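Local structure of beta-2-microglobulin (Danio rerio, 4M9O) at residues F72-T81 with K91-M99. The protein forms the light-chain component of class I major histocompatibility complexes, which present peptide antigens to the immune system. Residues are numbered along the deposited sequence; the frame is centred on the assembly and turned at random.
Sequences FTPEKGDEYT and KKFSWEPNM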
loop_
_atom_site.group_PDB
_atom_site.type_symbol
_atom_site.label_atom_id
_atom_site.label_comp_id
_atom_site.label_asym_id
_atom_site.label_seq_id
_atom_site.Cartn_x
_atom_site.Cartn_y
_atom_site.Cartn_z
ATOM N N PHE A 72 1.827 10.409 -7.282
ATOM C CA PHE A 72 2.355 11.320 -6.269
ATOM C C PHE A 72 3.631 12.026 -6.681
ATOM O O PHE A 72 4.243 11.608 -7.587
ATOM C CB PHE A 72 2.500 10.662 -4.890
ATOM C CG PHE A 72 3.730 9.790 -4.711
ATOM C CD1 PHE A 72 4.743 10.206 -3.930
ATOM C CD2 PHE A 72 3.827 8.552 -5.265
ATOM C CE1 PHE A 72 5.849 9.438 -3.749
ATOM C CE2 PHE A 72 4.934 7.789 -5.073
ATOM C CZ PHE A 72 5.929 8.231 -4.309
ATOM N N THR A 73 3.990 13.093 -5.997
ATOM C CA THR A 73 5.239 13.775 -6.204
ATOM C C THR A 73 5.912 14.006 -4.855
ATOM O O THR A 73 5.505 14.823 -4.100
ATOM C CB THR A 73 5.010 15.106 -6.925
ATOM O OG1 THR A 73 4.462 14.847 -8.194
ATOM C CG2 THR A 73 6.281 15.868 -7.105
ATOM N N PRO A 74 6.972 13.287 -4.572
ATOM C CA PRO A 74 7.616 13.422 -3.285
ATOM C C PRO A 74 8.285 14.779 -3.059
ATOM O O PRO A 74 8.789 15.322 -3.961
ATOM C CB PRO A 74 8.642 12.302 -3.323
ATOM C CG PRO A 74 8.784 11.967 -4.684
ATOM C CD PRO A 74 7.528 12.156 -5.309
ATOM N N GLU A 75 8.216 15.305 -1.858
ATOM C CA GLU A 75 8.869 16.522 -1.477
ATOM C C GLU A 75 9.415 16.342 -0.077
ATOM O O GLU A 75 8.961 15.520 0.673
ATOM C CB GLU A 75 7.963 17.750 -1.553
ATOM C CG GLU A 75 7.007 17.872 -2.747
ATOM C CD GLU A 75 7.621 18.384 -4.022
ATOM O OE1 GLU A 75 8.804 18.655 -4.077
ATOM O OE2 GLU A 75 6.897 18.532 -5.001
ATOM N N LYS A 76 10.400 17.157 0.255
ATOM C CA LYS A 76 11.075 17.084 1.525
ATOM C C LYS A 76 10.173 17.343 2.716
ATOM O O LYS A 76 9.386 18.239 2.734
ATOM C CB LYS A 76 12.260 18.028 1.546
ATOM C CG LYS A 76 13.378 17.610 0.719
ATOM C CD LYS A 76 14.316 18.734 0.477
ATOM C CE LYS A 76 15.504 18.237 -0.239
ATOM N NZ LYS A 76 16.457 19.266 -0.524
ATOM N N GLY A 77 10.298 16.456 3.684
ATOM C CA GLY A 77 9.518 16.425 4.888
ATOM C C GLY A 77 8.173 15.731 4.781
ATOM O O GLY A 77 7.561 15.517 5.768
ATOM N N ASP A 78 7.706 15.394 3.592
ATOM C CA ASP A 78 6.424 14.712 3.450
ATOM C C ASP A 78 6.515 13.280 3.978
ATOM O O ASP A 78 7.545 12.700 3.919
ATOM C CB ASP A 78 5.951 14.692 2.011
ATOM C CG ASP A 78 5.425 16.018 1.525
ATOM O OD1 ASP A 78 5.158 16.904 2.316
ATOM O OD2 ASP A 78 5.222 16.149 0.327
ATOM N N GLU A 79 5.442 12.740 4.510
ATOM C CA GLU A 79 5.401 11.367 4.930
ATOM C C GLU A 79 4.280 10.605 4.195
ATOM O O GLU A 79 3.181 11.036 4.176
ATOM C CB GLU A 79 5.257 11.286 6.446
ATOM C CG GLU A 79 4.899 9.939 6.959
ATOM C CD GLU A 79 4.555 9.895 8.415
ATOM O OE1 GLU A 79 5.459 9.816 9.228
ATOM O OE2 GLU A 79 3.379 9.883 8.769
ATOM N N TYR A 80 4.613 9.484 3.579
ATOM C CA TYR A 80 3.659 8.627 2.893
ATOM C C TYR A 80 3.592 7.268 3.545
ATOM O O TYR A 80 4.579 6.656 3.769
ATOM C CB TYR A 80 3.974 8.484 1.421
ATOM C CG TYR A 80 3.902 9.741 0.634
ATOM C CD1 TYR A 80 2.756 10.123 0.039
ATOM C CD2 TYR A 80 4.989 10.550 0.497
ATOM C CE1 TYR A 80 2.689 11.269 -0.653
ATOM C CE2 TYR A 80 4.916 11.689 -0.174
ATOM C CZ TYR A 80 3.778 12.041 -0.760
ATOM O OH TYR A 80 3.734 13.207 -1.413
ATOM N N THR A 81 2.390 6.841 3.856
ATOM C CA THR A 81 2.121 5.573 4.491
ATOM C C THR A 81 0.952 4.796 3.893
ATOM O O THR A 81 0.019 5.345 3.351
ATOM C CB THR A 81 1.873 5.702 6.002
ATOM O OG1 THR A 81 0.700 6.425 6.189
ATOM C CG2 THR A 81 2.937 6.406 6.677
ATOM N N LYS A 91 -2.554 -1.762 10.746
ATOM C CA LYS A 91 -1.119 -1.571 10.732
ATOM C C LYS A 91 -0.682 -0.561 9.659
ATOM O O LYS A 91 -1.200 -0.551 8.609
ATOM C CB LYS A 91 -0.425 -2.878 10.473
ATOM C CG LYS A 91 -0.523 -3.866 11.543
ATOM C CD LYS A 91 0.673 -4.726 11.463
ATOM C CE LYS A 91 0.566 -5.927 12.308
ATOM N NZ LYS A 91 1.284 -6.988 11.603
ATOM N N LYS A 92 0.306 0.248 9.965
ATOM C CA LYS A 92 0.786 1.286 9.090
ATOM C C LYS A 92 2.190 1.007 8.565
ATOM O O LYS A 92 3.047 0.610 9.298
ATOM C CB LYS A 92 0.745 2.620 9.804
ATOM C CG LYS A 92 -0.551 2.950 10.403
ATOM C CD LYS A 92 -1.372 3.682 9.443
ATOM C CE LYS A 92 -2.124 4.811 10.071
ATOM N NZ LYS A 92 -3.581 4.611 10.079
ATOM N N PHE A 93 2.389 1.174 7.281
ATOM C CA PHE A 93 3.668 0.892 6.664
ATOM C C PHE A 93 4.177 2.114 5.916
ATOM O O PHE A 93 3.570 2.591 5.029
ATOM C CB PHE A 93 3.569 -0.336 5.766
ATOM C CG PHE A 93 3.073 -1.553 6.469
ATOM C CD1 PHE A 93 3.939 -2.512 6.901
ATOM C CD2 PHE A 93 1.755 -1.718 6.753
ATOM C CE1 PHE A 93 3.503 -3.598 7.545
ATOM C CE2 PHE A 93 1.334 -2.812 7.394
ATOM C CZ PHE A 93 2.220 -3.746 7.800
ATOM N N SER A 94 5.308 2.617 6.342
ATOM C CA SER A 94 5.903 3.809 5.766
ATOM C C SER A 94 6.701 3.592 4.484
ATOM O O SER A 94 7.362 2.646 4.366
ATOM C CB SER A 94 6.779 4.504 6.797
ATOM O OG SER A 94 6.040 4.982 7.880
ATOM N N TRP A 95 6.622 4.498 3.546
ATOM C CA TRP A 95 7.493 4.484 2.397
ATOM C C TRP A 95 8.798 5.130 2.851
ATOM O O TRP A 95 8.810 6.237 3.267
ATOM C CB TRP A 95 6.903 5.236 1.224
ATOM C CG TRP A 95 7.783 5.293 0.015
ATOM C CD1 TRP A 95 8.319 4.260 -0.633
ATOM C CD2 TRP A 95 8.207 6.450 -0.674
ATOM N NE1 TRP A 95 9.040 4.675 -1.670
ATOM C CE2 TRP A 95 9.000 6.028 -1.724
ATOM C CE3 TRP A 95 7.998 7.816 -0.498
ATOM C CZ2 TRP A 95 9.586 6.912 -2.600
ATOM C CZ3 TRP A 95 8.573 8.671 -1.368
ATOM C CH2 TRP A 95 9.355 8.218 -2.410
ATOM N N GLU A 96 9.864 4.370 2.740
ATOM C CA GLU A 96 11.172 4.705 3.237
ATOM C C GLU A 96 12.192 4.642 2.113
ATOM O O GLU A 96 12.866 3.666 1.985
ATOM C CB GLU A 96 11.589 3.682 4.299
ATOM C CG GLU A 96 10.895 3.785 5.643
ATOM C CD GLU A 96 11.229 2.654 6.635
ATOM O OE1 GLU A 96 11.996 1.739 6.299
ATOM O OE2 GLU A 96 10.718 2.678 7.772
ATOM N N PRO A 97 12.280 5.665 1.281
ATOM C CA PRO A 97 13.308 5.670 0.260
ATOM C C PRO A 97 14.564 6.206 0.891
ATOM O O PRO A 97 14.555 6.603 2.021
ATOM C CB PRO A 97 12.777 6.668 -0.731
ATOM C CG PRO A 97 12.087 7.590 0.079
ATOM C CD PRO A 97 11.396 6.811 1.094
ATOM N N ASN A 98 15.615 6.238 0.145
ATOM C CA ASN A 98 16.752 6.966 0.594
ATOM C C ASN A 98 17.025 7.919 -0.515
ATOM O O ASN A 98 17.526 7.562 -1.545
ATOM C CB ASN A 98 17.928 6.081 0.873
ATOM C CG ASN A 98 18.945 6.759 1.740
ATOM O OD1 ASN A 98 19.522 7.752 1.345
ATOM N ND2 ASN A 98 19.147 6.248 2.940
ATOM N N MET A 99 16.621 9.149 -0.332
ATOM C CA MET A 99 16.770 10.065 -1.411
ATOM C C MET A 99 17.995 10.939 -1.339
ATOM O O MET A 99 18.113 11.840 -2.136
ATOM C CB MET A 99 15.506 10.874 -1.573
ATOM C CG MET A 99 14.572 10.170 -2.439
ATOM S SD MET A 99 12.918 10.564 -2.125
ATOM C CE MET A 99 12.400 10.955 -3.722
HETATM O O HOH W 1 7.420 8.486 3.321
#
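Trp95 lays the six-membered part of its indole against the edge of the Phe72 ring. The pair is T-shaped, with centroids 5.2 Å apart and planes at 84°. CE1 of Phe72 comes to 3.7 Å from CZ3 of Trp95. The opposite face of the indole is covered by Pro97, whose CD stands over the ring centre. Pro74 meets the rim instead, with its CB near the indole plane and 4.1 Å from CZ3 of Trp95. The Tyr80 side chain lies beside that of Trp95, pointing the same way, and its CD2 is 4.2 Å from CE3 of Trp95. CD1 of Phe72 lies over one face of the Tyr80 ring. With CG anti to the backbone N (chi1 178°), the indole reaches Phe72 and Pro74. Further out, the Met99 methyl CE packs 3.9 Å from CG of Pro74.

The backbone fixes the base of this cluster. Trp95 N donates to Tyr80 O at 3.0 Å, and the bond is almost straight (179° at the hydrogen). A water accepts from Tyr80 N and donates to Trp95 O, two atoms too far apart to bond directly. Next along, Thr81 and Ser94 form an antiparallel non-hydrogen-bonded pair, with CG2 of Thr81 3.6 Å from OG of Ser94.

This is the end of the hairpin of strands 80-86 and 89-94 in the immunoglobulin C1-type sandwich. Trp95 also touches Leu25, Val11 and Ser13 of the facing sheet. Cutting Trp95 back to alanine is likely to leave the Phe72 edge without its aromatic face and open a gap beside Pro74 and Pro97. The chemistry is mostly apolar and aromatic, so dispersion, with some ring-edge electrostatics, probably holds the side chains together, while one direct bond and one water bridge tie the backbones.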